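Local coordinates for protein oxidoreductase, putative (Neosartorya fumigata, PDB 6SKX) that acts as an NADPH-dependent reductive aminase, probably reducing the imines that form from carbonyl compounds and amines to give chiral amine products, at residues S2-F7 against S18-E23; V29-R32 against S38-L41; K100-F105 against A110-G115; S122-P127 against S148-C153. All coordinates share one frame; numbering follows the deposited sequence.

Contact 1 of 4, residues S2-F7 against S18-E23; sequences SSVSIF and SRFLEE
Val-4 and Phe-20 make the tight part of this contact between strand 3-7 and the last turn of helix 11-22. The branch CG1 of Val-4 sits over one face of the Phe-20 ring, 4.3 Å from the ring centroid and 25° off the normal, a CH-pi approach that brings it to 3.9 Å from Phe-20 CG. The valine puts this methyl between its own backbone N and carbonyl carbon (chi1 80°), while CG2 lies over the same face, 4.3 Å above the ring plane. The two side chains cross at about a right angle, with the valine rising from the sheet to meet the ring that descends from the helix. Ile-6, two residues further along the strand, adds a second hydrocarbon touch: its CD1 comes obliquely to 4.1 Å from Phe-20 CD2. Val-27 of the neighbouring strand and Tyr-25, edge-to-face with Phe-20, continue this buried layer.

The helix side turned from the strand is looser and polar. There Arg-19 NH2 forms a salt bridge with Glu-23 OE2 at 3.0 Å, and the CG of the same glutamate packs over the centre of the guanidinium face. Arg-19 NE has a further partner in the carbonyl oxygen of Val-149. Glu-23 is the first residue to leave helical geometry, and Glu-22 beside it is solvent-exposed. A hydrophobic face laid on the sheet and a charged outer face are what is expected of the first helix in a Rossmann-type beta-alpha-beta unit, here strand 3-7, helix 11-22 and strand 26-30.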
loop_
_atom_site.group_PDB
_atom_site.type_symbol
_atom_site.label_atom_id
_atom_site.label_comp_id
_atom_site.label_asym_id
_atom_site.label_seq_id
_atom_site.Cartn_x
_atom_site.Cartn_y
_atom_site.Cartn_z
ATOM N N SER A 2 9.111 27.642 30.138
ATOM C CA SER A 2 9.969 26.429 30.222
ATOM C C SER A 2 10.989 26.424 29.079
ATOM O O SER A 2 10.880 27.259 28.201
ATOM C CB SER A 2 9.204 25.148 30.285
ATOM O OG SER A 2 10.042 24.098 30.736
ATOM N N SER A 3 11.931 25.485 29.095
ATOM C CA SER A 3 12.998 25.479 28.069
ATOM C C SER A 3 13.148 24.117 27.395
ATOM O O SER A 3 12.587 23.152 27.874
ATOM C CB SER A 3 14.294 25.899 28.675
ATOM O OG SER A 3 14.845 24.842 29.424
ATOM N N VAL A 4 13.931 24.095 26.322
ATOM C CA VAL A 4 14.249 22.881 25.531
ATOM C C VAL A 4 15.533 23.154 24.747
ATOM O O VAL A 4 15.817 24.297 24.489
ATOM C CB VAL A 4 13.072 22.509 24.618
ATOM C CG1 VAL A 4 13.022 23.340 23.358
ATOM C CG2 VAL A 4 13.069 21.042 24.277
ATOM N N SER A 5 16.303 22.125 24.439
ATOM C CA SER A 5 17.535 22.268 23.622
ATOM C C SER A 5 17.482 21.242 22.490
ATOM O O SER A 5 17.270 20.065 22.810
ATOM C CB SER A 5 18.755 22.054 24.490
ATOM O OG SER A 5 19.907 22.362 23.780
ATOM N N ILE A 6 17.595 21.662 21.228
ATOM C CA ILE A 6 17.404 20.782 20.029
ATOM C C ILE A 6 18.771 20.577 19.374
ATOM O O ILE A 6 19.481 21.579 19.145
ATOM C CB ILE A 6 16.454 21.427 19.003
ATOM C CG1 ILE A 6 15.119 21.886 19.602
ATOM C CG2 ILE A 6 16.273 20.535 17.786
ATOM C CD1 ILE A 6 14.262 20.782 20.071
ATOM N N PHE A 7 19.084 19.351 18.985
ATOM C CA PHE A 7 20.275 19.037 18.154
ATOM C C PHE A 7 19.808 18.625 16.759
ATOM O O PHE A 7 19.184 17.504 16.615
ATOM C CB PHE A 7 21.106 17.945 18.836
ATOM C CG PHE A 7 22.062 18.457 19.894
ATOM C CD1 PHE A 7 21.644 18.652 21.197
ATOM C CD2 PHE A 7 23.389 18.728 19.591
ATOM C CE1 PHE A 7 22.521 19.129 22.165
ATOM C CE2 PHE A 7 24.260 19.220 20.556
ATOM C CZ PHE A 7 23.814 19.443 21.836
ATOM N N SER A 18 10.763 25.393 15.396
ATOM C CA SER A 18 9.685 26.363 15.025
ATOM C C SER A 18 8.502 26.198 15.954
ATOM O O SER A 18 8.038 27.211 16.535
ATOM C CB SER A 18 9.160 26.246 13.625
ATOM O OG SER A 18 10.056 26.864 12.748
ATOM N N ARG A 19 8.036 24.968 16.044
ATOM C CA ARG A 19 6.855 24.618 16.868
ATOM C C ARG A 19 7.104 24.948 18.350
ATOM O O ARG A 19 6.237 25.610 18.964
ATOM C CB ARG A 19 6.532 23.144 16.618
ATOM C CG ARG A 19 5.233 22.707 17.248
ATOM C CD ARG A 19 4.049 23.535 16.795
ATOM N NE ARG A 19 2.987 23.113 17.689
ATOM C CZ ARG A 19 1.872 23.774 17.941
ATOM N NH1 ARG A 19 1.616 24.928 17.345
ATOM N NH2 ARG A 19 1.015 23.261 18.805
ATOM N N PHE A 20 8.254 24.581 18.937
ATOM C CA PHE A 20 8.540 24.972 20.350
ATOM C C PHE A 20 8.531 26.500 20.492
ATOM O O PHE A 20 7.990 27.012 21.495
ATOM C CB PHE A 20 9.837 24.345 20.878
ATOM C CG PHE A 20 9.669 22.922 21.342
ATOM C CD1 PHE A 20 8.780 22.611 22.357
ATOM C CD2 PHE A 20 10.348 21.882 20.729
ATOM C CE1 PHE A 20 8.591 21.298 22.758
ATOM C CE2 PHE A 20 10.152 20.569 21.127
ATOM C CZ PHE A 20 9.289 20.284 22.161
ATOM N N LEU A 21 9.059 27.230 19.517
ATOM C CA LEU A 21 9.114 28.726 19.546
ATOM C C LEU A 21 7.699 29.334 19.397
ATOM O O LEU A 21 7.427 30.267 20.093
ATOM C CB LEU A 21 10.031 29.231 18.424
ATOM C CG LEU A 21 11.527 29.064 18.664
ATOM C CD1 LEU A 21 12.295 29.189 17.348
ATOM C CD2 LEU A 21 12.034 30.108 19.665
ATOM N N GLU A 22 6.818 28.800 18.551
ATOM C CA GLU A 22 5.400 29.261 18.453
ATOM C C GLU A 22 4.712 29.102 19.821
ATOM O O GLU A 22 3.845 29.910 20.146
ATOM C CB GLU A 22 4.529 28.433 17.494
ATOM C CG GLU A 22 4.953 28.425 16.046
ATOM C CD GLU A 22 5.190 29.808 15.483
ATOM O OE1 GLU A 22 4.318 30.679 15.724
ATOM O OE2 GLU A 22 6.260 30.010 14.836
ATOM N N GLU A 23 4.986 28.006 20.529
ATOM C CA GLU A 23 4.335 27.664 21.821
ATOM C C GLU A 23 5.055 28.340 22.992
ATOM O O GLU A 23 4.815 27.910 24.116
ATOM C CB GLU A 23 4.316 26.145 21.983
ATOM C CG GLU A 23 3.381 25.439 21.014
ATOM C CD GLU A 23 1.942 25.911 21.159
ATOM O OE1 GLU A 23 1.569 26.326 22.269
ATOM O OE2 GLU A 23 1.229 25.932 20.143
#

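Contact 2 of 4, residues V29-R32 against S38-L41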
loop_
_atom_site.group_PDB
_atom_site.type_symbol
_atom_site.label_atom_id
_atom_site.label_comp_id
_atom_site.label_asym_id
_atom_site.label_seq_id
_atom_site.Cartn_x
_atom_site.Cartn_y
_atom_site.Cartn_z
ATOM N N VAL A 29 19.329 25.855 19.903
ATOM C CA VAL A 29 19.467 25.007 18.689
ATOM C C VAL A 29 20.946 24.781 18.366
ATOM O O VAL A 29 21.731 25.728 18.353
ATOM C CB VAL A 29 18.708 25.640 17.499
ATOM C CG1 VAL A 29 17.244 25.816 17.840
ATOM C CG2 VAL A 29 19.314 26.963 17.045
ATOM N N TRP A 30 21.277 23.551 18.039
ATOM C CA TRP A 30 22.585 23.144 17.471
ATOM C C TRP A 30 22.355 22.763 15.999
ATOM O O TRP A 30 21.530 21.824 15.685
ATOM C CB TRP A 30 23.212 22.017 18.317
ATOM C CG TRP A 30 24.609 21.647 17.930
ATOM C CD1 TRP A 30 25.761 22.094 18.497
ATOM C CD2 TRP A 30 25.000 20.752 16.872
ATOM N NE1 TRP A 30 26.846 21.554 17.859
ATOM C CE2 TRP A 30 26.412 20.720 16.862
ATOM C CE3 TRP A 30 24.300 19.945 15.963
ATOM C CZ2 TRP A 30 27.135 19.938 15.956
ATOM C CZ3 TRP A 30 25.010 19.188 15.052
ATOM C CH2 TRP A 30 26.412 19.185 15.051
ATOM N N ASN A 31 23.056 23.490 15.134
ATOM C CA ASN A 31 22.931 23.524 13.659
ATOM C C ASN A 31 24.253 23.026 13.055
ATOM O O ASN A 31 25.238 23.726 13.231
ATOM C CB ASN A 31 22.575 24.944 13.202
ATOM C CG ASN A 31 22.357 25.102 11.707
ATOM O OD1 ASN A 31 22.665 24.202 10.919
ATOM N ND2 ASN A 31 21.892 26.282 11.307
ATOM N N ARG A 32 24.238 21.905 12.315
ATOM C CA ARG A 32 25.429 21.320 11.631
ATOM C C ARG A 32 26.028 22.329 10.642
ATOM O O ARG A 32 27.235 22.324 10.528
ATOM C CB ARG A 32 25.070 20.017 10.903
ATOM C CG ARG A 32 26.274 19.165 10.496
ATOM C CD ARG A 32 25.895 17.834 9.855
ATOM N N SER A 38 19.274 28.266 8.084
ATOM C CA SER A 38 18.731 29.181 9.124
ATOM C C SER A 38 18.952 28.601 10.531
ATOM O O SER A 38 18.640 27.450 10.749
ATOM C CB SER A 38 17.255 29.419 8.906
ATOM O OG SER A 38 16.775 30.387 9.840
ATOM N N SER A 39 19.339 29.416 11.495
ATOM C CA SER A 39 19.362 29.026 12.927
ATOM C C SER A 39 18.113 29.586 13.640
ATOM O O SER A 39 18.140 29.658 14.873
ATOM C CB SER A 39 20.648 29.510 13.564
ATOM O OG SER A 39 21.789 28.995 12.878
ATOM N N LEU A 40 17.099 30.046 12.884
ATOM C CA LEU A 40 15.780 30.505 13.393
ATOM C C LEU A 40 15.962 31.657 14.387
ATOM O O LEU A 40 15.135 31.782 15.323
ATOM C CB LEU A 40 15.062 29.336 14.051
ATOM C CG LEU A 40 14.526 28.292 13.075
ATOM C CD1 LEU A 40 14.348 26.961 13.754
ATOM C CD2 LEU A 40 13.188 28.752 12.521
ATOM N N LEU A 41 16.974 32.493 14.153
ATOM C CA LEU A 41 17.307 33.638 15.026
ATOM C C LEU A 41 16.082 34.557 15.085
ATOM O O LEU A 41 15.661 34.925 16.212
ATOM C CB LEU A 41 18.566 34.332 14.486
ATOM C CG LEU A 41 19.002 35.588 15.242
ATOM C CD1 LEU A 41 19.317 35.269 16.685
ATOM C CD2 LEU A 41 20.204 36.250 14.598
#
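Asn-31 ND2 is gripped by two acceptors: it donates to Ser-39 OG across the contact, 3.1 Å with an N-H...O angle of 154°, and also to the backbone oxygen of Ala-37. At the other end of the amide, OD1 accepts from the backbone N of Ser-33. The serine hydroxyl lies close to the amide plane, only 14° out of it, so the bond is well directed. With CG anti to the backbone N (chi1 -177°), the asparagine reaches across from the end of strand 26-30 to the loop that follows, and bonds to both the amide nitrogen and the amide oxygen should hold the group against flipping. Ser-38 O also lies near ND2, at 3.5 Å, but the angle is too poor for a bond.

This is the end of the second strand of the Rossmann-type domain, where the loop after the strand commonly meets the ribose and phosphate of the adenosine half of the cofactor. Asn-31, Arg-32 and Ser-33 are NADP(+)-binding residues of this protein, although the cofactor is absent from this chain; the bonds from the loop probably help to position Asn-31 in that site.

Two residues back along the strand, Val-29 rests its CG2 methyl on the carbonyl oxygen of Ser-39, a van der Waals touch at 3.7 Å. Its apolar packing is on Leu-9 and on Ala-17 of helix 11-22. The loop has its own brace: Leu-40 N donates to Ser-38 OG at 3.1 Å, an ST turn spanning Ser-38 to Leu-40 with Ser-39 at its middle.

Contact 3 of 4, residues K100-F105 against A110-G115; sequences KLSDRF and ARYVHG
Ser-102 and Phe-105 of helix 95-106 both meet the ring of Tyr-112, and these aromatic contacts dominate the interface. The helix backbone lies over one face of the tyrosine: Ser-102 CA stands 3.9 Å from the ring centroid, close to the ring normal, in a CH-pi contact. Ser-102 CB covers the same ring and reaches 3.7 Å from Tyr-112 CD1. The phenol is brought beneath the helix because its CG is anti to the backbone N (chi1 -170°), which lays the ring along the helix surface. Phe-105, one turn on from Ser-102, meets the tyrosine rim to rim instead of stacking. Its CD2 is 3.5 Å from Tyr-112 CD2, and the ring planes are inclined at 40°.

Apolar packing fills in at both ends. Leu-101 CB lies 4.2 Å from Tyr-112 CZ, obliquely to the ring, and the leucine continues onto Val-71 of helix 68-75. Phe-105 CB and Ala-110 CB approach to 4.2 Å where the chain turns. Helix 95-106 and strand 111-118 are the last two elements of a beta-alpha-beta crossover that begins with strand 86-89; their local axes run nearly antiparallel, at 163°, with a closest approach of 7.9 Å, as is usual for a helix lying on its sheet in a Rossmann-type domain.

Polar bonding is sparse. Ala-110 N donates to Phe-105 O at 3.2 Å, joining the start of the strand segment to the end of the helix segment across the turn. The tyrosine hydroxyl, deep in this layer, is satisfied from the first strand of the unit by a hydrogen bond with Asn-89 ND2.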
loop_
_atom_site.group_PDB
_atom_site.type_symbol
_atom_site.label_atom_id
_atom_site.label_comp_id
_atom_site.label_asym_id
_atom_site.label_seq_id
_atom_site.Cartn_x
_atom_site.Cartn_y
_atom_site.Cartn_z
ATOM N N LYS A 100 21.971 0.336 22.785
ATOM C CA LYS A 100 23.414 0.617 23.041
ATOM C C LYS A 100 23.592 2.085 23.463
ATOM O O LYS A 100 24.286 2.339 24.476
ATOM C CB LYS A 100 24.261 0.228 21.815
ATOM C CG LYS A 100 24.455 -1.289 21.657
ATOM C CD LYS A 100 24.961 -1.778 20.304
ATOM N N LEU A 101 22.983 3.020 22.732
ATOM C CA LEU A 101 23.001 4.462 23.084
ATOM C C LEU A 101 22.342 4.661 24.463
ATOM O O LEU A 101 22.908 5.362 25.300
ATOM C CB LEU A 101 22.265 5.234 21.993
ATOM C CG LEU A 101 22.975 6.461 21.443
ATOM C CD1 LEU A 101 24.439 6.178 21.183
ATOM C CD2 LEU A 101 22.302 6.921 20.161
ATOM N N SER A 102 21.188 4.052 24.715
ATOM C CA SER A 102 20.516 4.139 26.031
ATOM C C SER A 102 21.508 3.759 27.132
ATOM O O SER A 102 21.602 4.530 28.104
ATOM C CB SER A 102 19.295 3.274 26.089
ATOM O OG SER A 102 18.688 3.370 27.361
ATOM N N ASP A 103 22.186 2.609 26.986
ATOM C CA ASP A 103 23.121 2.031 27.998
ATOM C C ASP A 103 24.251 3.030 28.271
ATOM O O ASP A 103 24.557 3.302 29.444
ATOM C CB ASP A 103 23.723 0.694 27.532
ATOM C CG ASP A 103 22.805 -0.523 27.641
ATOM O OD1 ASP A 103 21.768 -0.435 28.323
ATOM O OD2 ASP A 103 23.151 -1.569 27.047
ATOM N N ARG A 104 24.833 3.554 27.200
ATOM C CA ARG A 104 25.928 4.550 27.242
ATOM C C ARG A 104 25.464 5.804 27.999
ATOM O O ARG A 104 26.195 6.224 28.916
ATOM C CB ARG A 104 26.343 4.867 25.810
ATOM C CG ARG A 104 27.803 5.232 25.641
ATOM C CD ARG A 104 28.409 4.525 24.440
ATOM N NE ARG A 104 28.533 5.396 23.297
ATOM C CZ ARG A 104 29.281 6.489 23.263
ATOM N NH1 ARG A 104 29.966 6.874 24.332
ATOM N NH2 ARG A 104 29.321 7.213 22.157
ATOM N N PHE A 105 24.299 6.381 27.668
ATOM C CA PHE A 105 23.867 7.669 28.274
ATOM C C PHE A 105 23.527 7.453 29.760
ATOM O O PHE A 105 23.833 8.357 30.560
ATOM C CB PHE A 105 22.762 8.361 27.454
ATOM C CG PHE A 105 23.214 8.912 26.118
ATOM C CD1 PHE A 105 24.537 9.274 25.888
ATOM C CD2 PHE A 105 22.321 9.054 25.067
ATOM C CE1 PHE A 105 24.949 9.763 24.652
ATOM C CE2 PHE A 105 22.727 9.568 23.843
ATOM C CZ PHE A 105 24.041 9.921 23.637
ATOM N N ALA A 110 22.400 10.119 32.758
ATOM C CA ALA A 110 21.227 10.647 31.998
ATOM C C ALA A 110 20.079 9.622 32.023
ATOM O O ALA A 110 20.330 8.449 32.374
ATOM C CB ALA A 110 21.640 11.001 30.578
ATOM N N ARG A 111 18.851 10.067 31.736
ATOM C CA ARG A 111 17.676 9.200 31.424
ATOM C C ARG A 111 17.408 9.274 29.909
ATOM O O ARG A 111 17.716 10.329 29.299
ATOM C CB ARG A 111 16.476 9.671 32.234
ATOM C CG ARG A 111 16.572 9.375 33.726
ATOM C CD ARG A 111 15.385 9.921 34.539
ATOM N NE ARG A 111 14.964 11.253 34.115
ATOM C CZ ARG A 111 13.910 11.919 34.559
ATOM N NH1 ARG A 111 13.087 11.401 35.448
ATOM N NH2 ARG A 111 13.669 13.123 34.084
ATOM N N TYR A 112 16.877 8.202 29.302
ATOM C CA TYR A 112 16.794 8.046 27.823
ATOM C C TYR A 112 15.430 7.536 27.371
ATOM O O TYR A 112 14.926 6.515 27.876
ATOM C CB TYR A 112 17.870 7.076 27.338
ATOM C CG TYR A 112 18.052 7.013 25.845
ATOM C CD1 TYR A 112 17.295 6.157 25.060
ATOM C CD2 TYR A 112 19.024 7.770 25.217
ATOM C CE1 TYR A 112 17.500 6.061 23.689
ATOM C CE2 TYR A 112 19.251 7.670 23.848
ATOM C CZ TYR A 112 18.487 6.808 23.078
ATOM O OH TYR A 112 18.674 6.737 21.714
ATOM N N VAL A 113 14.823 8.250 26.428
ATOM C CA VAL A 113 13.687 7.709 25.643
ATOM C C VAL A 113 13.981 7.930 24.172
ATOM O O VAL A 113 14.513 8.989 23.833
ATOM C CB VAL A 113 12.299 8.205 26.100
ATOM C CG1 VAL A 113 12.323 9.072 27.338
ATOM C CG2 VAL A 113 11.469 8.792 24.994
ATOM N N HIS A 114 13.692 6.909 23.366
ATOM C CA HIS A 114 13.799 6.944 21.885
ATOM C C HIS A 114 12.421 7.258 21.297
ATOM O O HIS A 114 11.387 6.860 21.931
ATOM C CB HIS A 114 14.402 5.634 21.342
ATOM C CG HIS A 114 15.203 5.884 20.109
ATOM N ND1 HIS A 114 14.604 6.100 18.877
ATOM C CD2 HIS A 114 16.518 6.072 19.915
ATOM C CE1 HIS A 114 15.532 6.355 17.982
ATOM N NE2 HIS A 114 16.710 6.352 18.587
ATOM N N GLY A 115 12.384 7.957 20.156
ATOM C CA GLY A 115 11.129 8.206 19.416
ATOM C C GLY A 115 11.260 7.914 17.924
ATOM O O GLY A 115 12.382 8.057 17.369
#

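Contact 4 of 4, residues S122-P127 against S148-C153; sequences SMIGSP and SVLAKC
Ile-124 takes chi1 -73°, which sets CG2 anti to its backbone N and CG1 beside that N, and a second torsion of -59° swings CD1 in toward Leu-150. CG2 and CD1 both come to 4.0 Å from Leu-150 O, from the same side, and CG2 lies 4.3 Å from Leu-150 CD2. The isoleucine thus packs beside the carbonyl that its successor bonds to. Gly-125 N donates to Leu-150 O at 2.8 Å; the donor stands above the carbonyl plane, 44° out of it, and does not follow a lone pair.

Behind this bond is a type II beta turn from Met-123 to Ser-126. Gly-125 occupies its third position at positive phi, where a side chain would be jammed against the carbonyl oxygen of Ile-124, and its CA lies 3.8 Å from Val-149 O. Met-123 O takes two donors from Ser-126: the backbone N closes the turn at 3.0 Å, and OG adds a bond in the carbonyl plane, on a lone pair. Ser-126 OG is in turn the acceptor for Tyr-128 N, so the hydroxyl links the turn to the residues that follow it.

The facing segment 148-153 leads from helix 137-147 into strand 152-155, which lies at one edge of the sheet in this chain. Ile-124 also packs on Met-12, an NADP(+)-binding residue, and on Leu-16, both of helix 11-22. The contact thus joins two connections of the Rossmann-type domain, a glycine-containing beta turn and the approach to an outer strand, beside the helix that carries part of the cofactor site.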
loop_
_atom_site.group_PDB
_atom_site.type_symbol
_atom_site.label_atom_id
_atom_site.label_comp_id
_atom_site.label_asym_id
_atom_site.label_seq_id
_atom_site.Cartn_x
_atom_site.Cartn_y
_atom_site.Cartn_z
ATOM N N SER A 122 5.938 19.183 7.609
ATOM C CA SER A 122 4.745 20.065 7.477
ATOM C C SER A 122 3.600 19.594 8.391
ATOM O O SER A 122 2.764 20.433 8.743
ATOM C CB SER A 122 4.305 20.178 6.004
ATOM O OG SER A 122 4.191 18.895 5.391
ATOM N N MET A 123 3.559 18.312 8.777
ATOM C CA MET A 123 2.517 17.731 9.668
ATOM C C MET A 123 2.794 18.078 11.143
ATOM O O MET A 123 1.859 17.911 11.975
ATOM C CB MET A 123 2.450 16.203 9.517
ATOM C CG MET A 123 1.715 15.726 8.246
ATOM S SD MET A 123 1.981 13.977 7.838
ATOM C CE MET A 123 1.054 13.148 9.122
ATOM N N ILE A 124 4.012 18.512 11.489
ATOM C CA ILE A 124 4.382 18.755 12.913
ATOM C C ILE A 124 3.455 19.845 13.478
ATOM O O ILE A 124 3.347 20.931 12.850
ATOM C CB ILE A 124 5.893 19.081 13.077
ATOM C CG1 ILE A 124 6.743 17.822 12.868
ATOM C CG2 ILE A 124 6.185 19.725 14.430
ATOM C CD1 ILE A 124 6.417 16.707 13.841
ATOM N N GLY A 125 2.808 19.562 14.617
ATOM C CA GLY A 125 1.854 20.490 15.271
ATOM C C GLY A 125 0.396 20.264 14.875
ATOM O O GLY A 125 -0.464 20.819 15.546
ATOM N N SER A 126 0.123 19.478 13.832
ATOM C CA SER A 126 -1.243 19.168 13.345
ATOM C C SER A 126 -1.775 17.965 14.110
ATOM O O SER A 126 -1.004 17.176 14.641
ATOM C CB SER A 126 -1.236 18.910 11.871
ATOM O OG SER A 126 -1.134 17.515 11.607
ATOM N N PRO A 127 -3.106 17.767 14.182
ATOM C CA PRO A 127 -3.672 16.580 14.831
ATOM C C PRO A 127 -3.358 15.229 14.161
ATOM O O PRO A 127 -3.648 14.219 14.763
ATOM C CB PRO A 127 -5.199 16.791 14.765
ATOM C CG PRO A 127 -5.379 18.273 14.446
ATOM C CD PRO A 127 -4.136 18.695 13.685
ATOM N N SER A 148 3.927 16.819 23.699
ATOM C CA SER A 148 2.566 16.811 23.110
ATOM C C SER A 148 2.306 18.089 22.271
ATOM O O SER A 148 1.306 18.096 21.549
ATOM C CB SER A 148 1.528 16.578 24.187
ATOM O OG SER A 148 1.466 17.683 25.083
ATOM N N VAL A 149 3.165 19.129 22.263
ATOM C CA VAL A 149 2.907 20.290 21.350
ATOM C C VAL A 149 3.286 19.889 19.922
ATOM O O VAL A 149 2.821 20.546 18.989
ATOM C CB VAL A 149 3.593 21.614 21.757
ATOM C CG1 VAL A 149 3.315 21.982 23.221
ATOM C CG2 VAL A 149 5.082 21.640 21.432
ATOM N N LEU A 150 4.077 18.831 19.743
ATOM C CA LEU A 150 4.554 18.406 18.403
ATOM C C LEU A 150 3.524 17.508 17.699
ATOM O O LEU A 150 3.508 17.507 16.457
ATOM C CB LEU A 150 5.859 17.618 18.555
ATOM C CG LEU A 150 7.019 18.318 19.266
ATOM C CD1 LEU A 150 8.202 17.360 19.365
ATOM C CD2 LEU A 150 7.433 19.597 18.549
ATOM N N ALA A 151 2.814 16.661 18.444
ATOM C CA ALA A 151 2.149 15.450 17.910
ATOM C C ALA A 151 1.486 14.676 19.037
ATOM O O ALA A 151 1.870 14.892 20.218
ATOM C CB ALA A 151 3.167 14.580 17.228
ATOM N N LYS A 152 0.542 13.804 18.678
ATOM C CA LYS A 152 0.047 12.739 19.583
ATOM C C LYS A 152 1.263 11.944 20.075
ATOM O O LYS A 152 2.152 11.646 19.236
ATOM C CB LYS A 152 -0.961 11.814 18.883
ATOM C CG LYS A 152 -2.405 12.319 18.826
ATOM N N CYS A 153 1.286 11.612 21.371
ATOM C CA CYS A 153 2.315 10.769 22.046
ATOM C C CYS A 153 1.801 9.352 22.295
ATOM O O CYS A 153 0.781 9.218 22.955
ATOM C CB CYS A 153 2.712 11.374 23.384
ATOM S SG CYS A 153 3.405 13.030 23.163
#

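How the contacts relate
All four contacts belong to the nucleotide-binding domain and reach one sheet. Contacts 1 and 3 are buried layers of helix on strand, from separate beta-alpha-beta units; aromatic and aliphatic packing dominates both, though contact 3 adds a backbone bond across its turn. Contacts 2 and 4 are only partly buried and rely on loop hydrogen bonds, through a side-chain amide in contact 2 and a backbone N-H in contact 4. Contact 1 lies between these two. Ile-6 O pairs with Trp-30 N toward contact 2, while Arg-19 and Phe-20 reach Val-149 and Leu-150 of contact 4. Contact 3 stands apart, touching none of the others.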